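Local coordinates for protein subdomain of Desmoplakin Carboxy-Terminal domain (DPCT) (Homo sapiens, PDB 1LM5) that forms part of the plakin-repeat tail of desmoplakin, which binds intermediate filaments and so probably anchors them at desmosomes, at residues E120-Y123 with G127-D130; I165-C168 with L173-S176. All coordinates share one frame; numbering follows the deposited sequence.

Contact 1 comes first along the chain and is complete before contact 2 begins. In contact 1, 120-123 near the end of helix 112-124 meets 127-130, the loop end and first strand of the two-stranded hairpin 129-130/135-136, within a plectin repeat. Contact 2 is the next such hairpin, strands 166-167 and 174-175, which runs straight into helix 177-183. Their centres lie about 19 Å apart, yet they touch: CZ of Phe121 packs 3.7 Å from CD1 of Ile165. Helix 112-124 thus carries the turn into one hairpin and packs against the start of the next, tying the two into one compact fold.

Contact 1: E120-Y123 with G127-D130; sequences EFQY and GLVD
Gln122 turns CG away from its own carbonyl carbon (chi1 -63°) and runs straight on beyond it (chi2 175°), which carries its amide across to the backbone of Val129. There OE1 accepts the Val129 N-H at 3.0 Å in a nearly straight bond (170° at the hydrogen), although the donor sits well above the amide's carbonyl plane. The side chains of Gln122 and Val129 cross at about a right angle, CG2 of Val129 lying 3.4 Å from CD of Gln122. A water donates to Gln122 OE1 at 2.7 Å and also to Val129 O at 2.6 Å, so that OE1 takes the N-H directly and reaches the carbonyl through the water. NE2 of Gln122 donates hydrogen bonds to the carbonyls of Cys48 and Ala86. Closer to the helix end, Gly127 N donates to Gln122 O (3.0 Å), and CD2 of Leu128 packs 4.2 Å from CB of Tyr123. On the second subunit, Arg151 makes a cation-pi contact with the Tyr123 ring. With donors and acceptors matched at both ends of its amide, Gln122 is fixed in rotation: one buried side chain links the helix end, the first strand of the hairpin, and two carbonyls far away in sequence.

Contact 2: I165-C168 with L173-S176; sequences ILTC and LKIS
A short antiparallel beta hairpin with a classic beta bulge joins 165-168 to 173-176: Ile165 and Leu166 both face Ile175. Leu166 and Ile175 form the hydrogen-bonded pair, Leu166 N reaching Ile175 O at 2.8 Å and Ile175 N returning to Leu166 O at 2.6 Å. Thr167 and Lys174 make the neighbouring non-hydrogen-bonded pair, and beyond them Cys168 N donates to Leu173 O, almost in line with its C=O bond. On the face of Leu166 and Ile175 the packing is apolar. Ile175 holds CG1 between its backbone N and carbonyl carbon (chi1 63°), which lays this branch 3.9 Å from CB of Leu166 and sends CD1 on to CB of Cys168, 3.6 Å away. Leu166 continues the layer onto helices 36-47 and 177-183, the latter starting directly after Ser176, its N-cap. Leu166 thus packs against both helices. Outside this layer, Thr38 OG1 accepts a hydrogen bond from Thr167 N, and Arg41 NH1 donates one to Ile165 O. The other face is polar and more open. The Lys174 chain bends at both chi2 (-56°) and chi3 (-67°), folding back over the neighbouring strand and passing CE within 3.5 Å of Leu166 O, until NZ meets the hydroxyl of Thr167 end to end, donating to OG1 at 2.6 Å.

Contact 1: E120-Y123 with G127-D130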
ATOM      1  N   GLU B 120     -15.287  -2.466  -4.949  1.00 15.79           N
ATOM      2  CA  GLU B 120     -15.382  -1.126  -5.501  1.00 18.43           C
ATOM      3  C   GLU B 120     -14.659  -0.107  -4.643  1.00 16.99           C
ATOM      4  O   GLU B 120     -13.958   0.759  -5.155  1.00 15.97           O
ATOM      5  CB  GLU B 120     -16.839  -0.742  -5.664  1.00 17.46           C
ATOM      6  CG  GLU B 120     -17.545  -1.662  -6.651  1.00 22.12           C
ATOM      7  CD  GLU B 120     -19.026  -1.452  -6.670  1.00 22.05           C
ATOM      8  OE1 GLU B 120     -19.551  -0.829  -5.719  1.00 24.13           O
ATOM      9  OE2 GLU B 120     -19.668  -1.930  -7.627  1.00 24.90           O
ATOM     10  N   PHE B 121     -14.844  -0.219  -3.337  1.00 14.82           N
ATOM     11  CA  PHE B 121     -14.186   0.681  -2.412  1.00 15.34           C
ATOM     12  C   PHE B 121     -12.685   0.607  -2.654  1.00 15.96           C
ATOM     13  O   PHE B 121     -12.012   1.625  -2.740  1.00 14.39           O
ATOM     14  CB  PHE B 121     -14.459   0.261  -0.971  1.00 15.15           C
ATOM     15  CG  PHE B 121     -15.877   0.468  -0.528  1.00 14.35           C
ATOM     16  CD1 PHE B 121     -16.409  -0.326   0.485  1.00 16.02           C
ATOM     17  CD2 PHE B 121     -16.663   1.471  -1.084  1.00 14.64           C
ATOM     18  CE1 PHE B 121     -17.712  -0.118   0.944  1.00 14.97           C
ATOM     19  CE2 PHE B 121     -17.970   1.691  -0.638  1.00 14.91           C
ATOM     20  CZ  PHE B 121     -18.495   0.894   0.381  1.00 16.26           C
ATOM     21  N   GLN B 122     -12.162  -0.614  -2.747  1.00 15.39           N
ATOM     22  CA  GLN B 122     -10.732  -0.783  -2.961  1.00 16.28           C
ATOM     23  C   GLN B 122     -10.340  -0.240  -4.321  1.00 17.58           C
ATOM     24  O   GLN B 122      -9.416   0.562  -4.443  1.00 16.33           O
ATOM     25  CB  GLN B 122     -10.348  -2.265  -2.853  1.00 17.13           C
ATOM     26  CG  GLN B 122     -10.601  -2.857  -1.472  1.00 16.44           C
ATOM     27  CD  GLN B 122     -10.330  -4.352  -1.407  1.00 19.76           C
ATOM     28  OE1 GLN B 122     -10.145  -5.011  -2.433  1.00 18.29           O
ATOM     29  NE2 GLN B 122     -10.325  -4.897  -0.192  1.00 17.61           N
ATOM     30  N   TYR B 123     -11.061  -0.674  -5.345  1.00 18.18           N
ATOM     31  CA  TYR B 123     -10.777  -0.248  -6.698  1.00 18.88           C
ATOM     32  C   TYR B 123     -10.680   1.266  -6.826  1.00 18.52           C
ATOM     33  O   TYR B 123      -9.700   1.798  -7.348  1.00 17.31           O
ATOM     34  CB  TYR B 123     -11.858  -0.775  -7.634  1.00 19.51           C
ATOM     35  CG  TYR B 123     -11.552  -0.494  -9.074  1.00 23.14           C
ATOM     36  CD1 TYR B 123     -10.637  -1.271  -9.768  1.00 25.69           C
ATOM     37  CD2 TYR B 123     -12.148   0.580  -9.738  1.00 23.61           C
ATOM     38  CE1 TYR B 123     -10.322  -0.992 -11.083  1.00 26.56           C
ATOM     39  CE2 TYR B 123     -11.838   0.865 -11.051  1.00 25.42           C
ATOM     40  CZ  TYR B 123     -10.923   0.076 -11.719  1.00 27.62           C
ATOM     41  OH  TYR B 123     -10.596   0.353 -13.026  1.00 31.39           O
ATOM     42  N   GLY B 127      -6.854   0.357  -5.978  1.00 20.77           N
ATOM     43  CA  GLY B 127      -6.777  -0.966  -6.557  1.00 17.90           C
ATOM     44  C   GLY B 127      -7.185  -2.018  -5.561  1.00 16.50           C
ATOM     45  O   GLY B 127      -7.157  -1.788  -4.353  1.00 16.04           O
ATOM     46  N   LEU B 128      -7.553  -3.185  -6.069  1.00 16.52           N
ATOM     47  CA  LEU B 128      -7.974  -4.272  -5.217  1.00 17.51           C
ATOM     48  C   LEU B 128      -6.862  -4.675  -4.280  1.00 17.51           C
ATOM     49  O   LEU B 128      -5.679  -4.562  -4.612  1.00 20.28           O
ATOM     50  CB  LEU B 128      -8.387  -5.478  -6.048  1.00 18.27           C
ATOM     51  CG  LEU B 128      -9.549  -5.241  -7.007  1.00 22.96           C
ATOM     52  CD1 LEU B 128      -9.990  -6.579  -7.572  1.00 21.86           C
ATOM     53  CD2 LEU B 128     -10.695  -4.563  -6.265  1.00 20.30           C
ATOM     54  N   VAL B 129      -7.262  -5.153  -3.109  1.00 17.31           N
ATOM     55  CA  VAL B 129      -6.321  -5.584  -2.097  1.00 17.67           C
ATOM     56  C   VAL B 129      -6.018  -7.066  -2.214  1.00 19.45           C
ATOM     57  O   VAL B 129      -6.922  -7.883  -2.377  1.00 19.34           O
ATOM     58  CB  VAL B 129      -6.881  -5.334  -0.688  1.00 16.58           C
ATOM     59  CG1 VAL B 129      -5.950  -5.922   0.366  1.00 19.13           C
ATOM     60  CG2 VAL B 129      -7.067  -3.842  -0.465  1.00 18.61           C
ATOM     61  N   ASP B 130      -4.737  -7.405  -2.158  1.00 18.67           N
ATOM     62  CA  ASP B 130      -4.346  -8.804  -2.162  1.00 22.39           C
ATOM     63  C   ASP B 130      -4.084  -9.114  -0.687  1.00 22.22           C
ATOM     64  O   ASP B 130      -3.096  -8.664  -0.122  1.00 22.96           O
ATOM     65  CB  ASP B 130      -3.070  -9.019  -2.965  1.00 21.50           C
ATOM     66  CG  ASP B 130      -2.587 -10.446  -2.880  1.00 25.97           C
ATOM     67  OD1 ASP B 130      -3.228 -11.245  -2.160  1.00 27.08           O
ATOM     68  OD2 ASP B 130      -1.578 -10.765  -3.530  1.00 24.95           O
TER
HETATM   69  O   HOH W   1      -9.458  -7.560  -2.953  1.00 20.99           O

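Contact 2: I165-C168 with L173-S176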
ATOM      1  N   ILE B 165     -25.068   2.937  -3.548  1.00 25.96           N
ATOM      2  CA  ILE B 165     -25.182   2.343  -2.223  1.00 25.13           C
ATOM      3  C   ILE B 165     -25.128   3.324  -1.067  1.00 24.01           C
ATOM      4  O   ILE B 165     -25.256   2.928   0.089  1.00 23.72           O
ATOM      5  CB  ILE B 165     -24.071   1.297  -2.012  1.00 26.12           C
ATOM      6  CG1 ILE B 165     -22.705   1.985  -2.051  1.00 27.59           C
ATOM      7  CG2 ILE B 165     -24.156   0.227  -3.093  1.00 26.63           C
ATOM      8  CD1 ILE B 165     -21.541   1.050  -1.797  1.00 28.42           C
ATOM      9  N   LEU B 166     -24.937   4.602  -1.366  1.00 21.10           N
ATOM     10  CA  LEU B 166     -24.849   5.589  -0.306  1.00 20.83           C
ATOM     11  C   LEU B 166     -25.917   6.657  -0.400  1.00 21.07           C
ATOM     12  O   LEU B 166     -26.402   6.974  -1.483  1.00 24.07           O
ATOM     13  CB  LEU B 166     -23.492   6.297  -0.347  1.00 19.57           C
ATOM     14  CG  LEU B 166     -22.228   5.453  -0.518  1.00 20.48           C
ATOM     15  CD1 LEU B 166     -21.009   6.367  -0.475  1.00 21.27           C
ATOM     16  CD2 LEU B 166     -22.147   4.406   0.579  1.00 20.73           C
ATOM     17  N   THR B 167     -26.289   7.199   0.748  1.00 22.12           N
ATOM     18  CA  THR B 167     -27.225   8.299   0.768  1.00 22.14           C
ATOM     19  C   THR B 167     -26.280   9.456   1.002  1.00 21.49           C
ATOM     20  O   THR B 167     -25.637   9.527   2.046  1.00 21.67           O
ATOM     21  CB  THR B 167     -28.203   8.212   1.933  1.00 23.21           C
ATOM     22  OG1 THR B 167     -29.066   7.088   1.741  1.00 24.07           O
ATOM     23  CG2 THR B 167     -29.022   9.484   2.018  1.00 23.51           C
ATOM     24  N   CYS B 168     -26.155  10.327   0.007  1.00 21.91           N
ATOM     25  CA  CYS B 168     -25.282  11.487   0.110  1.00 23.40           C
ATOM     26  C   CYS B 168     -25.732  12.237   1.357  1.00 22.74           C
ATOM     27  O   CYS B 168     -26.875  12.674   1.444  1.00 24.13           O
ATOM     28  CB  CYS B 168     -25.441  12.372  -1.131  1.00 23.97           C
ATOM     29  SG  CYS B 168     -24.326  13.779  -1.195  1.00 27.13           S
ATOM     30  N   LEU B 173     -29.576  12.188  -1.432  1.00 24.25           N
ATOM     31  CA  LEU B 173     -29.864  11.400  -2.621  1.00 23.30           C
ATOM     32  C   LEU B 173     -28.923  10.197  -2.603  1.00 22.71           C
ATOM     33  O   LEU B 173     -27.910  10.216  -1.908  1.00 20.46           O
ATOM     34  CB  LEU B 173     -29.625  12.241  -3.867  1.00 24.51           C
ATOM     35  CG  LEU B 173     -30.475  13.520  -3.926  1.00 24.08           C
ATOM     36  CD1 LEU B 173     -30.213  14.249  -5.216  1.00 26.79           C
ATOM     37  CD2 LEU B 173     -31.947  13.161  -3.807  1.00 23.64           C
ATOM     38  N   LYS B 174     -29.268   9.152  -3.344  1.00 20.83           N
ATOM     39  CA  LYS B 174     -28.430   7.962  -3.394  1.00 20.80           C
ATOM     40  C   LYS B 174     -27.299   8.188  -4.382  1.00 19.24           C
ATOM     41  O   LYS B 174     -27.508   8.673  -5.485  1.00 19.62           O
ATOM     42  CB  LYS B 174     -29.258   6.748  -3.809  1.00 22.39           C
ATOM     43  CG  LYS B 174     -30.480   6.513  -2.925  1.00 25.31           C
ATOM     44  CD  LYS B 174     -30.113   6.365  -1.449  1.00 28.47           C
ATOM     45  CE  LYS B 174     -29.307   5.096  -1.178  1.00 31.91           C
ATOM     46  NZ  LYS B 174     -28.989   4.945   0.273  1.00 33.43           N
ATOM     47  N   ILE B 175     -26.092   7.833  -3.966  1.00 19.39           N
ATOM     48  CA  ILE B 175     -24.916   8.007  -4.790  1.00 17.94           C
ATOM     49  C   ILE B 175     -23.992   6.841  -4.560  1.00 16.58           C
ATOM     50  O   ILE B 175     -24.127   6.120  -3.580  1.00 17.54           O
ATOM     51  CB  ILE B 175     -24.155   9.286  -4.415  1.00 18.28           C
ATOM     52  CG1 ILE B 175     -23.643   9.186  -2.973  1.00 17.18           C
ATOM     53  CG2 ILE B 175     -25.067  10.499  -4.576  1.00 18.38           C
ATOM     54  CD1 ILE B 175     -22.763  10.353  -2.552  1.00 17.86           C
ATOM     55  N   SER B 176     -23.059   6.661  -5.477  1.00 16.80           N
ATOM     56  CA  SER B 176     -22.098   5.587  -5.364  1.00 17.59           C
ATOM     57  C   SER B 176     -20.908   6.145  -4.617  1.00 17.44           C
ATOM     58  O   SER B 176     -20.833   7.350  -4.340  1.00 16.13           O
ATOM     59  CB  SER B 176     -21.643   5.130  -6.751  1.00 16.91           C
ATOM     60  OG  SER B 176     -20.814   6.109  -7.353  1.00 20.37           O
TER